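Local coordinates for heptaprenyl diphosphate synthase (HEPPP synthase) subunit 1 family protein (Staphylococcus aureus, PDB 5H9D) that probably serves as the small, regulatory subunit of a heterodimeric prenyltransferase that builds the heptaprenyl diphosphate used to make menaquinone, at residues E13-G18 with F81-A86; I61-L66 with Y168-V173; Y164-N169 with H175-I180. All blocks are in the same frame, centred on the assembly; numbering follows the deposited sequence.

Contact 1 of 3, residues E13-G18 with F81-A86; sequences EERLKG and FYTLLA
Arg15, in the last turn of helix 4-15, and Thr83, midway along residues 81-86 of helix 70-88, are the closest backbone points, yet their CA atoms stand 11.3 Å apart. At that separation only the length of the arginine lets the two meet; the chain leaves helical geometry just beyond, at Leu16. The two side chains approach from opposite directions. Arg15 bends at its second torsion (chi2 39°) and then runs outward, bringing the edge of its guanidinium to Thr83, where NH2 gives OG1 a weak hydrogen bond of 3.4 Å. The donor angle is 149°, and the oxygen lies near the guanidinium plane. OG1 also bonds the carbonyl of His80, one turn back in its own helix, which helps fix the hydroxyl's rotation. Glu14 OE1 comes to 3.5 Å from Arg15 NE but well out of the guanidinium plane, so only the charges attract. The stronger partner of Arg15 NH2 is Glu135 of the farnesyl pyrophosphate synthetase chain, and the contact thus lies at the subunit interface. Phe81 packs on helices 91-112 and 43-65 and Leu84 on helix 43-65, while Leu16 and Arg15 touch Leu76 of helix 70-88.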
loop_
_atom_site.group_PDB
_atom_site.type_symbol
_atom_site.label_atom_id
_atom_site.label_comp_id
_atom_site.label_asym_id
_atom_site.label_seq_id
_atom_site.Cartn_x
_atom_site.Cartn_y
_atom_site.Cartn_z
ATOM N N GLU C 13 -1.693 -11.979 -14.940
ATOM C CA GLU C 13 -1.844 -13.408 -14.723
ATOM C C GLU C 13 -0.883 -13.943 -13.681
ATOM O O GLU C 13 -1.295 -14.535 -12.687
ATOM C CB GLU C 13 -1.623 -14.128 -16.050
ATOM C CG GLU C 13 -2.897 -14.555 -16.727
ATOM C CD GLU C 13 -3.512 -15.701 -15.988
ATOM O OE1 GLU C 13 -2.871 -16.777 -15.974
ATOM O OE2 GLU C 13 -4.606 -15.522 -15.408
ATOM N N GLU C 14 0.406 -13.746 -13.920
ATOM C CA GLU C 14 1.410 -14.219 -12.984
ATOM C C GLU C 14 1.140 -13.634 -11.602
ATOM O O GLU C 14 1.096 -14.360 -10.600
ATOM C CB GLU C 14 2.812 -13.829 -13.462
ATOM C CG GLU C 14 2.873 -12.498 -14.210
ATOM C CD GLU C 14 4.226 -11.790 -14.085
ATOM O OE1 GLU C 14 4.567 -11.330 -12.959
ATOM O OE2 GLU C 14 4.946 -11.702 -15.116
ATOM N N ARG C 15 0.948 -12.317 -11.566
ATOM C CA ARG C 15 0.671 -11.572 -10.337
ATOM C C ARG C 15 -0.618 -12.032 -9.628
ATOM O O ARG C 15 -0.692 -11.999 -8.400
ATOM C CB ARG C 15 0.629 -10.055 -10.647
ATOM C CG ARG C 15 1.899 -9.238 -10.246
ATOM C CD ARG C 15 3.187 -9.997 -10.524
ATOM N NE ARG C 15 4.418 -9.371 -10.036
ATOM C CZ ARG C 15 4.942 -8.276 -10.562
ATOM N NH1 ARG C 15 4.323 -7.685 -11.570
ATOM N NH2 ARG C 15 6.117 -7.812 -10.153
ATOM N N LEU C 16 -1.616 -12.485 -10.384
ATOM C CA LEU C 16 -2.857 -12.936 -9.771
ATOM C C LEU C 16 -2.964 -14.444 -9.556
ATOM O O LEU C 16 -4.066 -14.999 -9.549
ATOM C CB LEU C 16 -4.061 -12.484 -10.594
ATOM C CG LEU C 16 -4.497 -11.034 -10.485
ATOM C CD1 LEU C 16 -5.824 -10.869 -11.208
ATOM C CD2 LEU C 16 -4.622 -10.657 -9.008
ATOM N N LYS C 17 -1.838 -15.117 -9.374
ATOM C CA LYS C 17 -1.889 -16.546 -9.171
ATOM C C LYS C 17 -2.832 -16.943 -8.044
ATOM O O LYS C 17 -4.041 -16.742 -8.142
ATOM C CB LYS C 17 -0.489 -17.099 -8.921
ATOM C CG LYS C 17 0.244 -17.473 -10.206
ATOM C CD LYS C 17 -0.419 -18.678 -10.874
ATOM C CE LYS C 17 -0.002 -18.864 -12.352
ATOM N NZ LYS C 17 -0.856 -18.118 -13.340
ATOM N N GLY C 18 -2.266 -17.494 -6.977
ATOM C CA GLY C 18 -3.037 -17.973 -5.840
ATOM C C GLY C 18 -4.345 -17.327 -5.423
ATOM O O GLY C 18 -4.801 -17.584 -4.309
ATOM N N PHE C 81 2.582 -1.875 -11.657
ATOM C CA PHE C 81 3.053 -0.729 -12.432
ATOM C C PHE C 81 4.428 -0.213 -12.019
ATOM O O PHE C 81 5.179 0.278 -12.862
ATOM C CB PHE C 81 2.044 0.429 -12.311
ATOM C CG PHE C 81 2.583 1.785 -12.749
ATOM C CD1 PHE C 81 2.479 2.204 -14.079
ATOM C CD2 PHE C 81 3.144 2.663 -11.819
ATOM C CE1 PHE C 81 2.910 3.463 -14.469
ATOM C CE2 PHE C 81 3.579 3.925 -12.202
ATOM C CZ PHE C 81 3.457 4.325 -13.537
ATOM N N TYR C 82 4.754 -0.306 -10.728
ATOM C CA TYR C 82 6.032 0.214 -10.242
ATOM C C TYR C 82 7.210 -0.756 -10.400
ATOM O O TYR C 82 8.346 -0.331 -10.637
ATOM C CB TYR C 82 5.847 0.717 -8.789
ATOM C CG TYR C 82 7.082 1.178 -8.009
ATOM C CD1 TYR C 82 8.163 1.836 -8.626
ATOM C CD2 TYR C 82 7.123 1.027 -6.622
ATOM C CE1 TYR C 82 9.234 2.329 -7.869
ATOM C CE2 TYR C 82 8.184 1.520 -5.863
ATOM C CZ TYR C 82 9.228 2.166 -6.482
ATOM O OH TYR C 82 10.232 2.651 -5.669
ATOM N N THR C 83 6.951 -2.052 -10.281
ATOM C CA THR C 83 8.025 -3.017 -10.475
ATOM C C THR C 83 8.490 -2.762 -11.897
ATOM O O THR C 83 9.665 -2.922 -12.221
ATOM C CB THR C 83 7.514 -4.447 -10.376
ATOM O OG1 THR C 83 6.267 -4.550 -11.071
ATOM C CG2 THR C 83 7.328 -4.840 -8.925
ATOM N N LEU C 84 7.524 -2.348 -12.716
ATOM C CA LEU C 84 7.681 -2.013 -14.125
ATOM C C LEU C 84 8.440 -0.688 -14.275
ATOM O O LEU C 84 9.330 -0.579 -15.113
ATOM C CB LEU C 84 6.305 -1.899 -14.766
ATOM C CG LEU C 84 5.932 -2.771 -15.967
ATOM C CD1 LEU C 84 6.421 -4.206 -15.781
ATOM C CD2 LEU C 84 4.408 -2.721 -16.141
ATOM N N LEU C 85 8.100 0.334 -13.495
ATOM C CA LEU C 85 8.869 1.571 -13.608
ATOM C C LEU C 85 10.285 1.182 -13.190
ATOM O O LEU C 85 11.271 1.737 -13.677
ATOM C CB LEU C 85 8.365 2.660 -12.654
ATOM C CG LEU C 85 7.008 3.350 -12.815
ATOM C CD1 LEU C 85 6.998 4.516 -11.861
ATOM C CD2 LEU C 85 6.749 3.834 -14.251
ATOM N N ALA C 86 10.363 0.217 -12.275
ATOM C CA ALA C 86 11.634 -0.277 -11.747
ATOM C C ALA C 86 12.563 -0.855 -12.819
ATOM O O ALA C 86 13.764 -0.559 -12.812
ATOM C CB ALA C 86 11.382 -1.315 -10.667
#

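Contact 2 of 3, residues I61-L66 with Y168-V173; sequences ITYNHL and YNQSEV
Gln170 lies against Tyr63 and Thr62 where a type I beta turn, Asn169 to Glu172, meets the end of helix 43-65 in this all-helical, terpene-synthase-like fold. Nearest in backbone terms are Tyr63 and Gln170, with CA atoms 6.7 Å apart. Gln170 CB sits 3.8 Å from Tyr63 CD1, obliquely to the ring, and the two side chains run past one another head to tail, the amide turned 77° from the ring plane. Beyond CG the glutamine is extended (chi2 -169°), which carries its amide on to Thr62: NE2 stops 3.7 Å from Thr62 O, and no hydrogen bond crosses between the segments. At the other end of the amide, OE1 makes a weak hydrogen bond to Thr104 of the farnesyl pyrophosphate synthetase chain, and the side chain also touches His112 of helix 91-112. Behind this first shell, the turn that presents Gln170 is closed by Glu172 N bonding Asn169 O at 2.7 Å, and Val173 follows at the N-cap of helix 174-180. Facing it, the last turn of helix 43-65 widens into a pi-type turn. Tyr63 O, in plane at the edge of the His65 ring, takes a weak 3.5 Å hydrogen bond from His65 ND1.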
loop_
_atom_site.group_PDB
_atom_site.type_symbol
_atom_site.label_atom_id
_atom_site.label_comp_id
_atom_site.label_asym_id
_atom_site.label_seq_id
_atom_site.Cartn_x
_atom_site.Cartn_y
_atom_site.Cartn_z
ATOM N N ILE C 61 -15.040 0.426 -9.192
ATOM C CA ILE C 61 -15.501 -0.230 -7.986
ATOM C C ILE C 61 -16.672 0.504 -7.327
ATOM O O ILE C 61 -17.622 -0.119 -6.872
ATOM C CB ILE C 61 -14.308 -0.405 -7.008
ATOM C CG1 ILE C 61 -13.430 -1.567 -7.509
ATOM C CG2 ILE C 61 -14.798 -0.625 -5.575
ATOM C CD1 ILE C 61 -12.012 -1.542 -7.000
ATOM N N THR C 62 -16.626 1.825 -7.316
ATOM C CA THR C 62 -17.687 2.593 -6.692
ATOM C C THR C 62 -18.902 2.834 -7.616
ATOM O O THR C 62 -19.997 3.149 -7.141
ATOM C CB THR C 62 -17.125 3.947 -6.161
ATOM O OG1 THR C 62 -15.822 3.744 -5.598
ATOM C CG2 THR C 62 -17.989 4.481 -5.051
ATOM N N TYR C 63 -18.711 2.679 -8.930
ATOM C CA TYR C 63 -19.800 2.878 -9.904
ATOM C C TYR C 63 -20.536 1.593 -10.316
ATOM O O TYR C 63 -21.757 1.595 -10.476
ATOM C CB TYR C 63 -19.303 3.572 -11.174
ATOM C CG TYR C 63 -20.463 4.044 -12.029
ATOM C CD1 TYR C 63 -21.481 4.832 -11.475
ATOM C CD2 TYR C 63 -20.560 3.701 -13.385
ATOM C CE1 TYR C 63 -22.577 5.267 -12.251
ATOM C CE2 TYR C 63 -21.653 4.130 -14.173
ATOM C CZ TYR C 63 -22.657 4.911 -13.595
ATOM O OH TYR C 63 -23.747 5.314 -14.345
ATOM N N ASN C 64 -19.795 0.512 -10.523
ATOM C CA ASN C 64 -20.408 -0.754 -10.883
ATOM C C ASN C 64 -20.740 -1.536 -9.604
ATOM O O ASN C 64 -21.278 -2.640 -9.651
ATOM C CB ASN C 64 -19.471 -1.571 -11.785
ATOM C CG ASN C 64 -19.445 -1.063 -13.222
ATOM O OD1 ASN C 64 -20.433 -0.517 -13.711
ATOM N ND2 ASN C 64 -18.323 -1.264 -13.913
ATOM N N HIS C 65 -20.438 -0.936 -8.461
ATOM C CA HIS C 65 -20.674 -1.555 -7.157
ATOM C C HIS C 65 -19.897 -2.845 -6.915
ATOM O O HIS C 65 -20.380 -3.739 -6.237
ATOM C CB HIS C 65 -22.162 -1.830 -6.941
ATOM C CG HIS C 65 -22.959 -0.613 -6.603
ATOM N ND1 HIS C 65 -23.116 0.440 -7.479
ATOM C CD2 HIS C 65 -23.652 -0.282 -5.489
ATOM C CE1 HIS C 65 -23.873 1.366 -6.920
ATOM N NE2 HIS C 65 -24.212 0.954 -5.713
ATOM N N LEU C 66 -18.697 -2.943 -7.476
ATOM C CA LEU C 66 -17.877 -4.120 -7.262
ATOM C C LEU C 66 -17.552 -4.182 -5.759
ATOM O O LEU C 66 -17.498 -3.149 -5.075
ATOM C CB LEU C 66 -16.590 -4.010 -8.072
ATOM C CG LEU C 66 -16.775 -3.581 -9.531
ATOM C CD1 LEU C 66 -15.407 -3.458 -10.199
ATOM C CD2 LEU C 66 -17.647 -4.579 -10.278
ATOM N N TYR C 168 -15.785 8.105 -13.650
ATOM C CA TYR C 168 -15.319 9.144 -12.748
ATOM C C TYR C 168 -16.289 10.334 -12.893
ATOM O O TYR C 168 -16.295 11.263 -12.069
ATOM C CB TYR C 168 -13.856 9.549 -13.039
ATOM C CG TYR C 168 -13.544 10.079 -14.421
ATOM C CD1 TYR C 168 -12.835 9.314 -15.338
ATOM C CD2 TYR C 168 -13.958 11.345 -14.806
ATOM C CE1 TYR C 168 -12.553 9.796 -16.605
ATOM C CE2 TYR C 168 -13.685 11.842 -16.070
ATOM C CZ TYR C 168 -12.988 11.067 -16.976
ATOM O OH TYR C 168 -12.793 11.545 -18.262
ATOM N N ASN C 169 -17.122 10.283 -13.937
ATOM C CA ASN C 169 -18.128 11.316 -14.158
ATOM C C ASN C 169 -19.427 10.850 -13.451
ATOM O O ASN C 169 -20.470 11.483 -13.561
ATOM C CB ASN C 169 -18.358 11.563 -15.669
ATOM C CG ASN C 169 -17.691 12.874 -16.187
ATOM O OD1 ASN C 169 -16.842 12.841 -17.083
ATOM N ND2 ASN C 169 -18.094 14.022 -15.632
ATOM N N GLN C 170 -19.333 9.753 -12.699
ATOM C CA GLN C 170 -20.460 9.187 -11.936
ATOM C C GLN C 170 -21.425 10.206 -11.282
ATOM O O GLN C 170 -22.631 10.080 -11.421
ATOM C CB GLN C 170 -19.920 8.204 -10.856
ATOM C CG GLN C 170 -20.309 8.535 -9.385
ATOM C CD GLN C 170 -19.549 7.713 -8.307
ATOM O OE1 GLN C 170 -18.363 7.946 -8.019
ATOM N NE2 GLN C 170 -20.249 6.756 -7.706
ATOM N N SER C 171 -20.918 11.204 -10.570
ATOM C CA SER C 171 -21.803 12.178 -9.925
ATOM C C SER C 171 -22.413 13.218 -10.874
ATOM O O SER C 171 -23.073 14.161 -10.426
ATOM C CB SER C 171 -21.071 12.902 -8.790
ATOM O OG SER C 171 -21.337 12.306 -7.529
ATOM N N GLU C 172 -22.179 13.055 -12.174
ATOM C CA GLU C 172 -22.720 13.960 -13.192
ATOM C C GLU C 172 -23.608 13.105 -14.127
ATOM O O GLU C 172 -23.292 11.937 -14.377
ATOM C CB GLU C 172 -21.575 14.658 -13.961
ATOM C CG GLU C 172 -21.301 16.115 -13.500
ATOM C CD GLU C 172 -19.985 16.326 -12.713
ATOM O OE1 GLU C 172 -19.266 15.343 -12.401
ATOM O OE2 GLU C 172 -19.674 17.503 -12.402
ATOM N N VAL C 173 -24.723 13.660 -14.612
ATOM C CA VAL C 173 -25.632 12.889 -15.467
ATOM C C VAL C 173 -25.275 12.854 -16.965
ATOM O O VAL C 173 -24.595 13.743 -17.467
ATOM C CB VAL C 173 -27.123 13.342 -15.271
ATOM C CG1 VAL C 173 -27.354 14.733 -15.842
ATOM C CG2 VAL C 173 -28.066 12.305 -15.907
#

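Contact 3 of 3, residues Y164-N169 with H175-I180; sequences YFKKYN and HYLHDI
Leu177 carries this contact, reaching with its branched end from helix 174-180 into the irregular chain of residues 164-169. Its CG lies anti to the backbone N (chi1 163°), which sends both methyls across to the loop, and most of the packing falls on them. CD2 lies obliquely against the Phe165 ring and 4.2 Å from Phe165 CB; the still closer approach of Leu177 CD2 to Phe165 CD1 in the model is doubtful. Leu177 CD1 sits against the aliphatic part of Lys166, whose CD is 4.0 Å from Leu177 CG, and the same methyl comes to 3.8 Å from Asn169 OD1. These side chains all cross the leucine at a slant.

Contacts to rings make up another group, in which only Phe165 with His178 joins the two segments. Their side chains cross at about a right angle, with Phe165 CD1 4.1 Å from His178 CE1. Leu177 CG lies over one face of the neighbouring imidazole, offset toward its rim, and on the loop side Lys166 CD lies 4.0 Å above one face of the Tyr164 ring, toward its rim.

Polar groups do not bond across the two segments: Tyr164 O remains 4.3 Å from His178 NE2. The polar ends turn to other partners instead. Lys166, bent at chi2 and chi4, leads its ammonium past the leucine to a salt bridge with Glu129 of helix 118-140, while His178 ND1 bonds the carbonyl of Lys174. Within the short helix, Asp179 N reaches His175 O at 3.1 Å.

Loop and helix, only a few residues apart in the chain, fold back on each other beside the main bundle. Lys166 and Ile180 touch helix 118-140, Lys167 pairs with Asp59 of helix 43-65, and Tyr168 reaches Leu111 of helix 91-112.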
loop_
_atom_site.group_PDB
_atom_site.type_symbol
_atom_site.label_atom_id
_atom_site.label_comp_id
_atom_site.label_asym_id
_atom_site.label_seq_id
_atom_site.Cartn_x
_atom_site.Cartn_y
_atom_site.Cartn_z
ATOM N N TYR C 164 -20.115 7.249 -24.350
ATOM C CA TYR C 164 -18.992 7.026 -23.448
ATOM C C TYR C 164 -19.183 7.690 -22.086
ATOM O O TYR C 164 -19.042 8.903 -21.951
ATOM C CB TYR C 164 -17.690 7.522 -24.088
ATOM C CG TYR C 164 -16.518 7.520 -23.144
ATOM C CD1 TYR C 164 -16.348 6.494 -22.214
ATOM C CD2 TYR C 164 -15.584 8.552 -23.161
ATOM C CE1 TYR C 164 -15.271 6.499 -21.310
ATOM C CE2 TYR C 164 -14.498 8.566 -22.262
ATOM C CZ TYR C 164 -14.355 7.537 -21.343
ATOM O OH TYR C 164 -13.307 7.541 -20.462
ATOM N N PHE C 165 -19.511 6.882 -21.079
ATOM C CA PHE C 165 -19.704 7.389 -19.729
ATOM C C PHE C 165 -18.503 6.984 -18.892
ATOM O O PHE C 165 -18.298 5.805 -18.598
ATOM C CB PHE C 165 -20.970 6.826 -19.104
ATOM C CG PHE C 165 -21.494 7.631 -17.935
ATOM C CD1 PHE C 165 -21.940 8.929 -18.116
ATOM C CD2 PHE C 165 -21.613 7.060 -16.672
ATOM C CE1 PHE C 165 -22.506 9.645 -17.061
ATOM C CE2 PHE C 165 -22.179 7.772 -15.611
ATOM C CZ PHE C 165 -22.628 9.067 -15.810
ATOM N N LYS C 166 -17.724 8.005 -18.540
ATOM C CA LYS C 166 -16.507 7.941 -17.738
ATOM C C LYS C 166 -16.416 6.910 -16.633
ATOM O O LYS C 166 -15.657 5.963 -16.748
ATOM C CB LYS C 166 -16.261 9.307 -17.111
ATOM C CG LYS C 166 -15.767 10.359 -18.075
ATOM C CD LYS C 166 -16.556 10.400 -19.371
ATOM C CE LYS C 166 -15.870 11.333 -20.357
ATOM N NZ LYS C 166 -14.433 10.959 -20.522
ATOM N N LYS C 167 -17.181 7.133 -15.567
ATOM C CA LYS C 167 -17.225 6.297 -14.353
ATOM C C LYS C 167 -16.775 7.283 -13.288
ATOM O O LYS C 167 -17.300 7.300 -12.170
ATOM C CB LYS C 167 -16.252 5.109 -14.394
ATOM C CG LYS C 167 -14.798 5.501 -14.215
ATOM C CD LYS C 167 -13.868 4.585 -14.995
ATOM C CE LYS C 167 -12.420 5.058 -14.882
ATOM N NZ LYS C 167 -12.217 6.473 -15.303
ATOM N N TYR C 168 -15.785 8.105 -13.650
ATOM C CA TYR C 168 -15.319 9.144 -12.748
ATOM C C TYR C 168 -16.289 10.334 -12.893
ATOM O O TYR C 168 -16.295 11.263 -12.069
ATOM C CB TYR C 168 -13.856 9.549 -13.039
ATOM C CG TYR C 168 -13.544 10.079 -14.421
ATOM C CD1 TYR C 168 -12.835 9.314 -15.338
ATOM C CD2 TYR C 168 -13.958 11.345 -14.806
ATOM C CE1 TYR C 168 -12.553 9.796 -16.605
ATOM C CE2 TYR C 168 -13.685 11.842 -16.070
ATOM C CZ TYR C 168 -12.988 11.067 -16.976
ATOM O OH TYR C 168 -12.793 11.545 -18.262
ATOM N N ASN C 169 -17.122 10.283 -13.937
ATOM C CA ASN C 169 -18.128 11.316 -14.158
ATOM C C ASN C 169 -19.427 10.850 -13.451
ATOM O O ASN C 169 -20.470 11.483 -13.561
ATOM C CB ASN C 169 -18.358 11.563 -15.669
ATOM C CG ASN C 169 -17.691 12.874 -16.187
ATOM O OD1 ASN C 169 -16.842 12.841 -17.083
ATOM N ND2 ASN C 169 -18.094 14.022 -15.632
ATOM N N HIS C 175 -26.633 13.569 -19.843
ATOM C CA HIS C 175 -26.773 14.847 -20.539
ATOM C C HIS C 175 -25.437 15.589 -20.398
ATOM O O HIS C 175 -24.648 15.645 -21.349
ATOM C CB HIS C 175 -27.901 15.708 -19.931
ATOM C CG HIS C 175 -29.118 14.937 -19.495
ATOM N ND1 HIS C 175 -30.400 15.420 -19.667
ATOM C CD2 HIS C 175 -29.245 13.774 -18.806
ATOM C CE1 HIS C 175 -31.262 14.591 -19.100
ATOM N NE2 HIS C 175 -30.586 13.585 -18.569
ATOM N N TYR C 176 -25.191 16.136 -19.205
ATOM C CA TYR C 176 -23.952 16.855 -18.899
ATOM C C TYR C 176 -22.808 16.338 -19.760
ATOM O O TYR C 176 -22.487 16.875 -20.811
ATOM C CB TYR C 176 -23.502 16.590 -17.467
ATOM C CG TYR C 176 -24.183 17.284 -16.322
ATOM C CD1 TYR C 176 -24.132 18.665 -16.179
ATOM C CD2 TYR C 176 -24.724 16.535 -15.277
ATOM C CE1 TYR C 176 -24.591 19.279 -15.011
ATOM C CE2 TYR C 176 -25.179 17.127 -14.116
ATOM C CZ TYR C 176 -25.110 18.498 -13.982
ATOM O OH TYR C 176 -25.546 19.077 -12.810
ATOM N N LEU C 177 -22.204 15.273 -19.249
ATOM C CA LEU C 177 -21.065 14.593 -19.836
ATOM C C LEU C 177 -21.007 14.554 -21.335
ATOM O O LEU C 177 -20.022 14.969 -21.932
ATOM C CB LEU C 177 -20.985 13.161 -19.297
ATOM C CG LEU C 177 -20.115 12.174 -20.081
ATOM C CD1 LEU C 177 -18.755 12.785 -20.367
ATOM C CD2 LEU C 177 -19.969 10.892 -19.304
ATOM N N HIS C 178 -22.055 14.029 -21.946
ATOM C CA HIS C 178 -22.090 13.913 -23.389
ATOM C C HIS C 178 -22.021 15.286 -24.060
ATOM O O HIS C 178 -21.621 15.393 -25.214
ATOM C CB HIS C 178 -23.331 13.105 -23.795
ATOM C CG HIS C 178 -23.401 11.750 -23.141
ATOM N ND1 HIS C 178 -23.830 11.565 -21.842
ATOM C CD2 HIS C 178 -23.043 10.523 -23.592
ATOM C CE1 HIS C 178 -23.732 10.287 -21.520
ATOM N NE2 HIS C 178 -23.257 9.632 -22.565
ATOM N N ASP C 179 -22.379 16.335 -23.321
ATOM C CA ASP C 179 -22.304 17.698 -23.837
ATOM C C ASP C 179 -20.910 18.316 -23.596
ATOM O O ASP C 179 -20.264 18.733 -24.552
ATOM C CB ASP C 179 -23.397 18.583 -23.218
ATOM C CG ASP C 179 -24.783 18.338 -23.833
ATOM O OD1 ASP C 179 -24.929 18.424 -25.077
ATOM O OD2 ASP C 179 -25.740 18.070 -23.073
ATOM N N ILE C 180 -20.428 18.372 -22.349
ATOM C CA ILE C 180 -19.093 18.943 -22.112
ATOM C C ILE C 180 -17.983 18.149 -22.805
ATOM O O ILE C 180 -16.839 18.596 -22.861
ATOM C CB ILE C 180 -18.714 19.126 -20.562
ATOM C CG1 ILE C 180 -19.060 17.902 -19.724
ATOM C CG2 ILE C 180 -19.428 20.330 -19.975
ATOM C CD1 ILE C 180 -19.194 18.226 -18.229
#

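Overall arrangement
Contacts 2 and 3 are neighbours on the same side of the chain's centre, 11 Å apart between centres. They share Tyr168 and Asn169, and Phe165 of contact 3 packs against Tyr63, Gln170 and Glu172 of contact 2. Contact 1 lies on the side opposite contact 3, about 32 Å away between centres; it is joined to contact 2 through helices 43-65 and 70-88, which follow each other in sequence. Contact 2 is a surface contact, while contacts 1 and 3 are partly buried. Contacts 1 and 2 border the partner subunit; contact 3 does not. Their chemistry differs as well: one weak hydrogen bond in 1, van der Waals touching in 2, and mainly apolar packing around one leucine in 3.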